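Local coordinates for protein glutamine cyclotransferase (Xanthomonas campestris, PDB 3MBR) that probably catalyses the cyclisation of N-terminal glutamine residues of peptides to pyroglutamate, using a five-bladed beta-propeller that carries a calcium ion, at residues 10-15 / 230-235; 25-30 / 70-75; 74-79 / 87-92. The protein carries 1 engineered substitution. All blocks are in the same frame, centred on the assembly; numbering follows the deposited sequence.

Interaction 1: 10-15 / 230-235; sequences RVVKRY and EIRLTP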
loop_
_atom_site.group_PDB
_atom_site.type_symbol
_atom_site.label_atom_id
_atom_site.label_comp_id
_atom_site.label_asym_id
_atom_site.label_seq_id
_atom_site.Cartn_x
_atom_site.Cartn_y
_atom_site.Cartn_z
ATOM N N ARG A 10 -8.696 -8.633 -14.940
ATOM C CA ARG A 10 -8.436 -8.028 -16.218
ATOM C C ARG A 10 -7.923 -6.627 -16.062
ATOM O O ARG A 10 -8.278 -5.956 -15.129
ATOM C CB ARG A 10 -9.617 -8.051 -17.142
ATOM C CG ARG A 10 -10.734 -7.283 -16.826
ATOM C CD ARG A 10 -11.862 -7.418 -17.977
ATOM N NE ARG A 10 -12.965 -6.636 -17.463
ATOM C CZ ARG A 10 -13.175 -5.329 -17.677
ATOM N NH1 ARG A 10 -12.401 -4.625 -18.515
ATOM N NH2 ARG A 10 -14.191 -4.711 -17.022
ATOM N N VAL A 11 -7.076 -6.214 -16.988
ATOM C CA VAL A 11 -6.590 -4.841 -17.041
ATOM C C VAL A 11 -7.675 -4.023 -17.726
ATOM O O VAL A 11 -8.007 -4.265 -18.900
ATOM C CB VAL A 11 -5.250 -4.718 -17.751
ATOM C CG1 VAL A 11 -4.831 -3.316 -17.949
ATOM C CG2 VAL A 11 -4.143 -5.506 -16.997
ATOM N N VAL A 12 -8.230 -3.064 -17.007
ATOM C CA VAL A 12 -9.201 -2.132 -17.556
ATOM C C VAL A 12 -8.470 -1.056 -18.393
ATOM O O VAL A 12 -8.888 -0.720 -19.527
ATOM C CB VAL A 12 -10.029 -1.451 -16.392
ATOM C CG1 VAL A 12 -10.966 -0.367 -16.899
ATOM C CG2 VAL A 12 -10.728 -2.451 -15.510
ATOM N N LYS A 13 -7.468 -0.431 -17.801
ATOM C CA LYS A 13 -6.826 0.708 -18.379
ATOM C C LYS A 13 -5.410 0.851 -17.872
ATOM O O LYS A 13 -5.177 0.551 -16.713
ATOM C CB LYS A 13 -7.672 1.995 -18.090
ATOM C CG LYS A 13 -7.226 3.166 -18.855
ATOM C CD LYS A 13 -8.371 4.236 -18.743
ATOM C CE LYS A 13 -7.960 5.577 -19.345
ATOM N NZ LYS A 13 -9.130 6.596 -19.375
ATOM N N ARG A 14 -4.523 1.325 -18.753
ATOM C CA ARG A 14 -3.121 1.630 -18.364
ATOM C C ARG A 14 -3.060 3.099 -18.294
ATOM O O ARG A 14 -3.556 3.799 -19.216
ATOM C CB ARG A 14 -2.102 1.079 -19.385
ATOM C CG ARG A 14 -2.294 -0.424 -19.485
ATOM C CD ARG A 14 -1.513 -1.093 -20.675
ATOM N NE ARG A 14 -1.935 -2.520 -20.744
ATOM C CZ ARG A 14 -1.173 -3.589 -20.481
ATOM N NH1 ARG A 14 0.153 -3.470 -20.235
ATOM N NH2 ARG A 14 -1.740 -4.802 -20.514
ATOM N N TYR A 15 -2.378 3.605 -17.295
ATOM C CA TYR A 15 -2.158 5.058 -17.103
ATOM C C TYR A 15 -0.649 5.281 -17.000
ATOM O O TYR A 15 0.060 4.421 -16.545
ATOM C CB TYR A 15 -2.808 5.491 -15.777
ATOM C CG TYR A 15 -4.290 5.273 -15.692
ATOM C CD1 TYR A 15 -4.814 4.059 -15.288
ATOM C CD2 TYR A 15 -5.156 6.342 -16.028
ATOM C CE1 TYR A 15 -6.182 3.871 -15.210
ATOM C CE2 TYR A 15 -6.571 6.151 -15.943
ATOM C CZ TYR A 15 -7.056 4.905 -15.493
ATOM O OH TYR A 15 -8.443 4.777 -15.318
ATOM N N GLU A 230 -5.334 0.068 -13.836
ATOM C CA GLU A 230 -6.650 -0.179 -13.210
ATOM C C GLU A 230 -6.992 -1.609 -13.577
ATOM O O GLU A 230 -6.990 -1.968 -14.747
ATOM C CB GLU A 230 -7.703 0.800 -13.810
ATOM C CG GLU A 230 -9.090 0.592 -13.229
ATOM C CD GLU A 230 -10.100 1.576 -13.784
ATOM O OE1 GLU A 230 -11.295 1.313 -13.583
ATOM O OE2 GLU A 230 -9.690 2.592 -14.391
ATOM N N ILE A 231 -7.313 -2.406 -12.574
ATOM C CA ILE A 231 -7.630 -3.835 -12.780
ATOM C C ILE A 231 -9.010 -4.158 -12.153
ATOM O O ILE A 231 -9.390 -3.557 -11.160
ATOM C CB ILE A 231 -6.544 -4.715 -12.199
ATOM C CG1 ILE A 231 -6.439 -4.590 -10.713
ATOM C CG2 ILE A 231 -5.167 -4.510 -12.862
ATOM C CD1 ILE A 231 -5.506 -5.667 -10.101
ATOM N N ARG A 232 -9.709 -5.081 -12.806
ATOM C CA ARG A 232 -10.983 -5.514 -12.276
ATOM C C ARG A 232 -10.849 -7.008 -11.894
ATOM O O ARG A 232 -10.431 -7.801 -12.733
ATOM C CB ARG A 232 -12.081 -5.290 -13.332
ATOM C CG ARG A 232 -13.556 -5.421 -12.755
ATOM C CD ARG A 232 -13.962 -4.000 -12.268
ATOM N NE ARG A 232 -14.198 -3.042 -13.367
ATOM C CZ ARG A 232 -13.652 -1.789 -13.574
ATOM N NH1 ARG A 232 -12.685 -1.079 -12.742
ATOM N NH2 ARG A 232 -14.182 -1.254 -14.719
ATOM N N LEU A 233 -11.117 -7.390 -10.650
ATOM C CA LEU A 233 -11.008 -8.787 -10.221
ATOM C C LEU A 233 -12.183 -9.608 -10.753
ATOM O O LEU A 233 -13.334 -9.117 -10.783
ATOM C CB LEU A 233 -11.016 -8.900 -8.717
ATOM C CG LEU A 233 -9.865 -8.079 -8.038
ATOM C CD1 LEU A 233 -9.812 -8.430 -6.558
ATOM C CD2 LEU A 233 -8.480 -8.378 -8.714
ATOM N N THR A 234 -11.918 -10.831 -11.219
ATOM C CA THR A 234 -13.000 -11.713 -11.705
ATOM C C THR A 234 -13.623 -12.428 -10.533
ATOM O O THR A 234 -12.919 -13.007 -9.772
ATOM C CB THR A 234 -12.352 -12.752 -12.642
ATOM O OG1 THR A 234 -11.716 -12.019 -13.696
ATOM C CG2 THR A 234 -13.388 -13.791 -13.213
ATOM N N PRO A 235 -14.967 -12.435 -10.399
ATOM C CA PRO A 235 -15.587 -13.113 -9.231
ATOM C C PRO A 235 -15.099 -14.572 -9.169
ATOM O O PRO A 235 -14.982 -15.214 -10.226
ATOM C CB PRO A 235 -17.100 -13.054 -9.578
ATOM C CG PRO A 235 -17.189 -11.713 -10.391
ATOM C CD PRO A 235 -15.975 -11.734 -11.234
#
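Glu230 meets Val12, Lys13 and Tyr15 where the first strand of the chain, 9-16, pairs antiparallel with the last, 227-233. The two ends of the sequence thus share one blade, the "Velcro" closure of a beta-propeller, with 9-16 as the outermost strand. Opposite Glu230 the strand 9-16 carries one extra residue: Val12 and Lys13 together form a classic beta bulge. Val12 N gives its hydrogen to Glu230 O at 2.8 Å, while the bond from Lys13 N to the same oxygen is weak. Glu230 N returns a bond to Lys13 O, and before the bulge Arg10 and Arg232 form a regular hydrogen-bonded pair.

The Glu230 side chain runs straight out from the strand, its CG anti to the backbone N (chi1 179°). Its CB lies at the edge of the Tyr15 ring, in the ring plane and 3.7 Å from Tyr15 CE1. CG rests against Val12 CB at 3.9 Å, and CD against Val12 CG1. At the tip the two carboxylate oxygens take different partners. OE2 accepts the Tyr15 hydroxyl nearly head-on, Tyr15 OH to Glu230 OE2 being 2.7 Å, with ring and carboxylate only 12° from coplanar. OE1 offers its anti lone pair to Arg232 NH1 at 2.9 Å, and this salt bridge lies almost in the guanidinium plane. Held at both oxygens, the carboxylate has little freedom to rotate, and the arginine probably offsets part of its charge.

The Arg232 chain bends at chi2 and chi3 to reach back to this acid, which lays its guanidinium over Val12. Arg10 runs beside it, its own guanidinium turned 88° to that of Arg232. Val12 CG2 sits over the centre of the Arg232 guanidinium, 3.6 Å from Arg232 CZ.

Interaction 2: 25-30 / 70-75; sequences GLFYLR and IVAWRD. With CA (calcium ion), chain B.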
loop_
_atom_site.group_PDB
_atom_site.type_symbol
_atom_site.label_atom_id
_atom_site.label_comp_id
_atom_site.label_asym_id
_atom_site.label_seq_id
_atom_site.Cartn_x
_atom_site.Cartn_y
_atom_site.Cartn_z
ATOM N N GLY A 25 4.003 3.173 -1.185
ATOM C CA GLY A 25 2.604 3.059 -0.720
ATOM C C GLY A 25 1.743 3.923 -1.596
ATOM O O GLY A 25 2.264 4.879 -2.266
ATOM N N LEU A 26 0.456 3.624 -1.651
ATOM C CA LEU A 26 -0.421 4.364 -2.574
ATOM C C LEU A 26 -1.842 4.351 -2.029
ATOM O O LEU A 26 -2.280 3.329 -1.445
ATOM C CB LEU A 26 -0.417 3.598 -3.936
ATOM C CG LEU A 26 -1.055 4.301 -5.145
ATOM C CD1 LEU A 26 -0.178 5.391 -5.697
ATOM C CD2 LEU A 26 -1.326 3.223 -6.231
ATOM N N PHE A 27 -2.554 5.472 -2.214
ATOM C CA PHE A 27 -4.013 5.431 -1.942
ATOM C C PHE A 27 -4.709 6.363 -2.874
ATOM O O PHE A 27 -4.015 7.177 -3.576
ATOM C CB PHE A 27 -4.366 5.671 -0.474
ATOM C CG PHE A 27 -4.044 7.045 0.043
ATOM C CD1 PHE A 27 -4.904 8.120 -0.211
ATOM C CD2 PHE A 27 -2.910 7.271 0.852
ATOM C CE1 PHE A 27 -4.644 9.445 0.323
ATOM C CE2 PHE A 27 -2.659 8.603 1.362
ATOM C CZ PHE A 27 -3.534 9.657 1.111
ATOM N N TYR A 28 -6.000 6.333 -2.958
ATOM C CA TYR A 28 -6.741 7.188 -3.860
ATOM C C TYR A 28 -7.715 7.991 -2.995
ATOM O O TYR A 28 -8.379 7.482 -2.061
ATOM C CB TYR A 28 -7.555 6.302 -4.807
ATOM C CG TYR A 28 -8.515 7.037 -5.705
ATOM C CD1 TYR A 28 -9.753 7.424 -5.237
ATOM C CD2 TYR A 28 -8.157 7.398 -6.963
ATOM C CE1 TYR A 28 -10.683 8.104 -6.020
ATOM C CE2 TYR A 28 -9.092 8.081 -7.799
ATOM C CZ TYR A 28 -10.330 8.417 -7.275
ATOM O OH TYR A 28 -11.268 9.057 -8.090
ATOM N N LEU A 29 -7.849 9.258 -3.342
ATOM C CA LEU A 29 -8.816 10.044 -2.600
ATOM C C LEU A 29 -9.345 11.199 -3.444
ATOM O O LEU A 29 -8.517 11.959 -3.974
ATOM C CB LEU A 29 -8.117 10.623 -1.294
ATOM C CG LEU A 29 -9.061 11.534 -0.482
ATOM C CD1 LEU A 29 -10.114 10.661 0.028
ATOM C CD2 LEU A 29 -8.142 12.141 0.678
ATOM N N ARG A 30 -10.688 11.292 -3.582
ATOM C CA ARG A 30 -11.331 12.453 -4.277
ATOM C C ARG A 30 -10.663 12.706 -5.641
ATOM O O ARG A 30 -10.355 13.862 -6.033
ATOM C CB ARG A 30 -11.165 13.738 -3.428
ATOM C CG ARG A 30 -12.237 14.265 -2.476
ATOM C CD ARG A 30 -12.681 13.414 -1.299
ATOM N NE ARG A 30 -12.159 13.675 0.085
ATOM C CZ ARG A 30 -11.219 14.542 0.484
ATOM N NH1 ARG A 30 -10.614 15.377 -0.350
ATOM N NH2 ARG A 30 -10.880 14.563 1.757
ATOM N N ILE A 70 1.536 4.787 3.441
ATOM C CA ILE A 70 0.708 5.976 3.697
ATOM C C ILE A 70 -0.762 5.598 3.660
ATOM O O ILE A 70 -1.151 4.677 2.950
ATOM C CB ILE A 70 0.987 7.091 2.680
ATOM C CG1 ILE A 70 0.862 6.526 1.239
ATOM C CG2 ILE A 70 2.408 7.747 2.947
ATOM C CD1 ILE A 70 0.764 7.688 0.216
ATOM N N VAL A 71 -1.576 6.410 4.355
ATOM C CA VAL A 71 -3.016 6.254 4.315
ATOM C C VAL A 71 -3.685 7.578 4.572
ATOM O O VAL A 71 -3.084 8.431 5.246
ATOM C CB VAL A 71 -3.438 5.212 5.422
ATOM C CG1 VAL A 71 -3.071 5.750 6.830
ATOM C CG2 VAL A 71 -4.851 4.800 5.336
ATOM N N ALA A 72 -4.875 7.806 4.081
ATOM C CA ALA A 72 -5.640 8.989 4.467
ATOM C C ALA A 72 -6.577 8.659 5.622
ATOM O O ALA A 72 -7.182 7.532 5.633
ATOM C CB ALA A 72 -6.512 9.409 3.245
ATOM N N TRP A 73 -6.764 9.617 6.496
ATOM C CA TRP A 73 -7.755 9.511 7.589
ATOM C C TRP A 73 -8.353 10.858 7.777
ATOM O O TRP A 73 -7.657 11.770 8.216
ATOM C CB TRP A 73 -7.135 8.994 8.902
ATOM C CG TRP A 73 -8.223 8.869 9.949
ATOM C CD1 TRP A 73 -8.521 9.718 10.920
ATOM C CD2 TRP A 73 -9.192 7.835 10.006
ATOM N NE1 TRP A 73 -9.583 9.297 11.608
ATOM C CE2 TRP A 73 -10.048 8.138 11.058
ATOM C CE3 TRP A 73 -9.389 6.660 9.274
ATOM C CZ2 TRP A 73 -11.109 7.309 11.442
ATOM C CZ3 TRP A 73 -10.494 5.797 9.656
ATOM C CH2 TRP A 73 -11.333 6.169 10.710
ATOM N N ARG A 74 -9.648 11.044 7.375
ATOM C CA ARG A 74 -10.269 12.339 7.501
ATOM C C ARG A 74 -9.437 13.408 6.770
ATOM O O ARG A 74 -9.205 13.263 5.554
ATOM C CB ARG A 74 -10.532 12.707 8.986
ATOM C CG ARG A 74 -11.462 11.640 9.567
ATOM C CD ARG A 74 -12.118 11.984 10.873
ATOM N NE ARG A 74 -12.832 10.780 11.305
ATOM C CZ ARG A 74 -14.134 10.543 11.117
ATOM N NH1 ARG A 74 -14.912 11.456 10.506
ATOM N NH2 ARG A 74 -14.660 9.391 11.564
ATOM N N ASP A 75 -8.945 14.415 7.491
ATOM C CA ASP A 75 -8.234 15.543 6.888
ATOM C C ASP A 75 -6.716 15.318 6.960
ATOM O O ASP A 75 -5.947 16.259 6.670
ATOM C CB ASP A 75 -8.568 16.862 7.652
ATOM C CG ASP A 75 -8.170 16.808 9.173
ATOM O OD1 ASP A 75 -7.808 17.891 9.730
ATOM O OD2 ASP A 75 -8.264 15.732 9.863
HETATM CA CA CA B . -2.591 1.263 -0.490
HETATM O O HOH W 1 -10.607 11.888 3.862
HETATM O O HOH W 2 -2.380 2.521 1.573
#
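A calcium-bound water oxygen joins Leu26 to Ile70: it lies 2.4 Å from the calcium ion and 2.8 Å from Ile70 O, a distance suited to a hydrogen bond, while Leu26 O binds the same ion directly at 2.3 Å. Glu154 OE1, Leu155 O, Glu156 OE2 and Ile209 O complete the coordination. Strands 23-29 and 67-73 are the first strands of two successive propeller blades; strand 23-29 binds the metal directly through Leu26 O, and strand 67-73 comes to it only through the water. They run roughly parallel, at 27°, yet their axes stay 6.3 Å apart and the space between them is filled by side chains instead of backbone pairing.

Phe27 carries most of this packing. Its CG stands between the backbone N and the carbonyl carbon (chi1 66°), which sends the ring across to the other strand. Ala72 N lies over one face of the ring, displaced toward the rim, and Phe27 CE2 comes within 3.5 Å of Val71 C. Ala72 CB presses on the ring at Phe27 CE1, also at 3.5 Å. On the CD2-CE2 side, Ile70 crosses the phenyl group at about a right angle, its CD1 touching Phe27 CE2 at 3.7 Å. Ile70 CG1 also lies against the backbone of Gly25. Beyond the ring, Leu29 CD2 adds a looser contact with Ala72 CB. Tyr34 meets the Phe27 ring with its plane nearly parallel.

Farther from the metal, a second water donates to Arg74 O at 2.6 Å and accepts a weak bond from Arg30 NH2. The two blades are thus joined by apolar contact through the middle and by water near both ends, and the calcium probably polarises its water and makes it a better donor to acceptors around it, Ile70 O among them.

Interaction 3: 74-79 / 87-92; sequences RDRLIQ and GFVYDL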
loop_
_atom_site.group_PDB
_atom_site.type_symbol
_atom_site.label_atom_id
_atom_site.label_comp_id
_atom_site.label_asym_id
_atom_site.label_seq_id
_atom_site.Cartn_x
_atom_site.Cartn_y
_atom_site.Cartn_z
ATOM N N ARG A 74 -9.648 11.044 7.375
ATOM C CA ARG A 74 -10.269 12.339 7.501
ATOM C C ARG A 74 -9.437 13.408 6.770
ATOM O O ARG A 74 -9.205 13.263 5.554
ATOM C CB ARG A 74 -10.532 12.707 8.986
ATOM C CG ARG A 74 -11.462 11.640 9.567
ATOM C CD ARG A 74 -12.118 11.984 10.873
ATOM N NE ARG A 74 -12.832 10.780 11.305
ATOM C CZ ARG A 74 -14.134 10.543 11.117
ATOM N NH1 ARG A 74 -14.912 11.456 10.506
ATOM N NH2 ARG A 74 -14.660 9.391 11.564
ATOM N N ASP A 75 -8.945 14.415 7.491
ATOM C CA ASP A 75 -8.234 15.543 6.888
ATOM C C ASP A 75 -6.716 15.318 6.960
ATOM O O ASP A 75 -5.947 16.259 6.670
ATOM C CB ASP A 75 -8.568 16.862 7.652
ATOM C CG ASP A 75 -8.170 16.808 9.173
ATOM O OD1 ASP A 75 -7.808 17.891 9.730
ATOM O OD2 ASP A 75 -8.264 15.732 9.863
ATOM N N ARG A 76 -6.306 14.115 7.354
ATOM C CA ARG A 76 -4.890 13.795 7.590
ATOM C C ARG A 76 -4.320 12.748 6.635
ATOM O O ARG A 76 -5.043 11.858 6.174
ATOM C CB ARG A 76 -4.668 13.272 9.056
ATOM C CG ARG A 76 -5.208 14.329 10.021
ATOM C CD ARG A 76 -5.025 14.136 11.428
ATOM N NE ARG A 76 -5.540 12.934 12.060
ATOM C CZ ARG A 76 -6.791 12.733 12.523
ATOM N NH1 ARG A 76 -7.786 13.585 12.315
ATOM N NH2 ARG A 76 -7.045 11.610 13.169
ATOM N N LEU A 77 -3.007 12.829 6.436
ATOM C CA LEU A 77 -2.235 11.788 5.750
ATOM C C LEU A 77 -1.250 11.235 6.732
ATOM O O LEU A 77 -0.473 11.974 7.325
ATOM C CB LEU A 77 -1.584 12.332 4.486
ATOM C CG LEU A 77 -0.976 11.336 3.538
ATOM C CD1 LEU A 77 -0.819 12.031 2.221
ATOM C CD2 LEU A 77 0.340 10.833 4.000
ATOM N N ILE A 78 -1.334 9.941 6.983
ATOM C CA ILE A 78 -0.443 9.291 8.004
ATOM C C ILE A 78 0.592 8.469 7.278
ATOM O O ILE A 78 0.242 7.733 6.362
ATOM C CB ILE A 78 -1.345 8.428 8.976
ATOM C CG1 ILE A 78 -2.386 9.344 9.638
ATOM C CG2 ILE A 78 -0.461 7.716 9.974
ATOM C CD1 ILE A 78 -3.448 8.703 10.379
ATOM N N GLN A 79 1.853 8.590 7.709
ATOM C CA GLN A 79 2.920 7.884 7.019
ATOM C C GLN A 79 3.843 7.195 7.995
ATOM O O GLN A 79 4.170 7.750 9.056
ATOM C CB GLN A 79 3.716 8.912 6.219
ATOM C CG GLN A 79 4.862 8.257 5.391
ATOM C CD GLN A 79 5.600 9.205 4.528
ATOM O OE1 GLN A 79 5.825 10.348 4.881
ATOM N NE2 GLN A 79 6.017 8.730 3.350
ATOM N N GLY A 87 6.699 7.868 12.816
ATOM C CA GLY A 87 5.684 8.152 11.823
ATOM C C GLY A 87 5.352 9.614 11.818
ATOM O O GLY A 87 5.646 10.325 12.762
ATOM N N PHE A 88 4.690 10.067 10.772
ATOM C CA PHE A 88 4.311 11.470 10.610
ATOM C C PHE A 88 2.863 11.608 10.237
ATOM O O PHE A 88 2.284 10.709 9.570
ATOM C CB PHE A 88 5.197 12.045 9.495
ATOM C CG PHE A 88 6.712 11.990 9.933
ATOM C CD1 PHE A 88 7.617 11.160 9.317
ATOM C CD2 PHE A 88 7.098 12.647 11.086
ATOM C CE1 PHE A 88 8.989 11.130 9.687
ATOM C CE2 PHE A 88 8.466 12.569 11.562
ATOM C CZ PHE A 88 9.364 11.759 10.865
ATOM N N VAL A 89 2.297 12.695 10.670
ATOM C CA VAL A 89 0.935 13.006 10.249
ATOM C C VAL A 89 1.005 14.340 9.556
ATOM O O VAL A 89 1.527 15.295 10.162
ATOM C CB VAL A 89 -0.053 13.089 11.482
ATOM C CG1 VAL A 89 -1.447 13.509 11.042
ATOM C CG2 VAL A 89 -0.027 11.786 12.351
ATOM N N TYR A 90 0.476 14.411 8.335
ATOM C CA TYR A 90 0.441 15.640 7.566
ATOM C C TYR A 90 -0.988 16.140 7.494
ATOM O O TYR A 90 -1.905 15.325 7.477
ATOM C CB TYR A 90 0.902 15.380 6.087
ATOM C CG TYR A 90 2.277 14.819 5.925
ATOM C CD1 TYR A 90 2.503 13.475 6.046
ATOM C CD2 TYR A 90 3.363 15.633 5.631
ATOM C CE1 TYR A 90 3.759 12.922 5.878
ATOM C CE2 TYR A 90 4.697 15.085 5.471
ATOM C CZ TYR A 90 4.865 13.704 5.585
ATOM O OH TYR A 90 6.094 13.048 5.409
ATOM N N ASP A 91 -1.162 17.459 7.377
ATOM C CA ASP A 91 -2.467 17.957 6.904
ATOM C C ASP A 91 -2.548 17.553 5.432
ATOM O O ASP A 91 -1.638 17.841 4.640
ATOM C CB ASP A 91 -2.465 19.472 7.024
ATOM C CG ASP A 91 -3.704 20.113 6.461
ATOM O OD1 ASP A 91 -4.769 19.963 7.114
ATOM O OD2 ASP A 91 -3.598 20.842 5.433
ATOM N N LEU A 92 -3.610 16.866 5.054
ATOM C CA LEU A 92 -3.765 16.383 3.710
ATOM C C LEU A 92 -3.775 17.489 2.668
ATOM O O LEU A 92 -3.101 17.391 1.640
ATOM C CB LEU A 92 -5.106 15.678 3.643
ATOM C CG LEU A 92 -5.339 14.250 3.297
ATOM C CD1 LEU A 92 -6.814 14.202 2.923
ATOM C CD2 LEU A 92 -4.532 13.797 2.180
HETATM O O HOH W 3 -6.560 18.444 5.000
HETATM O O HOH W 4 -5.010 18.221 9.684
HETATM O O HOH W 5 -7.528 20.521 8.782
#
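With CG anti to the backbone N (chi1 -178°) Gln79 extends, and with CG beside its backbone N (chi1 -59°) Tyr90 turns its ring so that the two side chains cross obliquely and the hydroxyl reaches the amide oxygen. The tyrosine ring lies alongside Leu77, and its hydroxyl donates to Gln79 OE1, Tyr90 OH to Gln79 OE1 measuring 2.8 Å at a C=O...O angle of 172°. Leu77 points the same way as the ring and touches it, CD2 to Tyr90 CD1 4.0 Å, while Leu77 O lies in the ring plane at the edge.

Beneath these side chains, strands 76-81 and 86-91 form the antiparallel hairpin at the middle of a propeller blade. Leu77 pairs with Tyr90 and Gln79 with Phe88 through reciprocal backbone bonds. Ile78 faces Val89 on the other face, where Arg76 CD also lies 3.7 Å from Val89 CG1. At the hairpin's open end, Leu92 N bonds to Asp75 O at 2.9 Å, and the Leu92 side chain crosses that of Leu77 at about a right angle, Leu92 CD2 touching Leu77 CB.

Here Asp75 OD1 and Asp91 OD1 come within 4.5 Å of each other. Two waters donate to both oxygens, and a third joins Asp91 OD1 to Asp75 O. Asp75 OD2 forms a salt bridge with Arg76 NH1 at 3.3 Å, the arginine's NH2 going to Asp132; Thr94 bonds to Asp91 OD2. This shared hydration, with the nearby arginine, probably offsets the repulsion between the two acids.

Along the chain, interactions 2 and 3 are nested inside the long loop that interaction 1 closes. Interaction 1 lies on the outer strands of the last blade, its centre about 21 Å from that of interaction 2 and 29 Å from that of interaction 3, which lies on the opposite side of the chain's centre. Interactions 2 and 3 lie only about 8 Å apart between centres, share Arg74 and Asp75, and both reach the blade that runs from strand 67-73 to strand 96-102, where Val71 O probably bonds to Ile78 N, while Leu29 of the preceding blade packs on Leu92. Together they represent three levels of propeller construction: ring closure, blade-to-blade packing around the central calcium, and pairing within a blade.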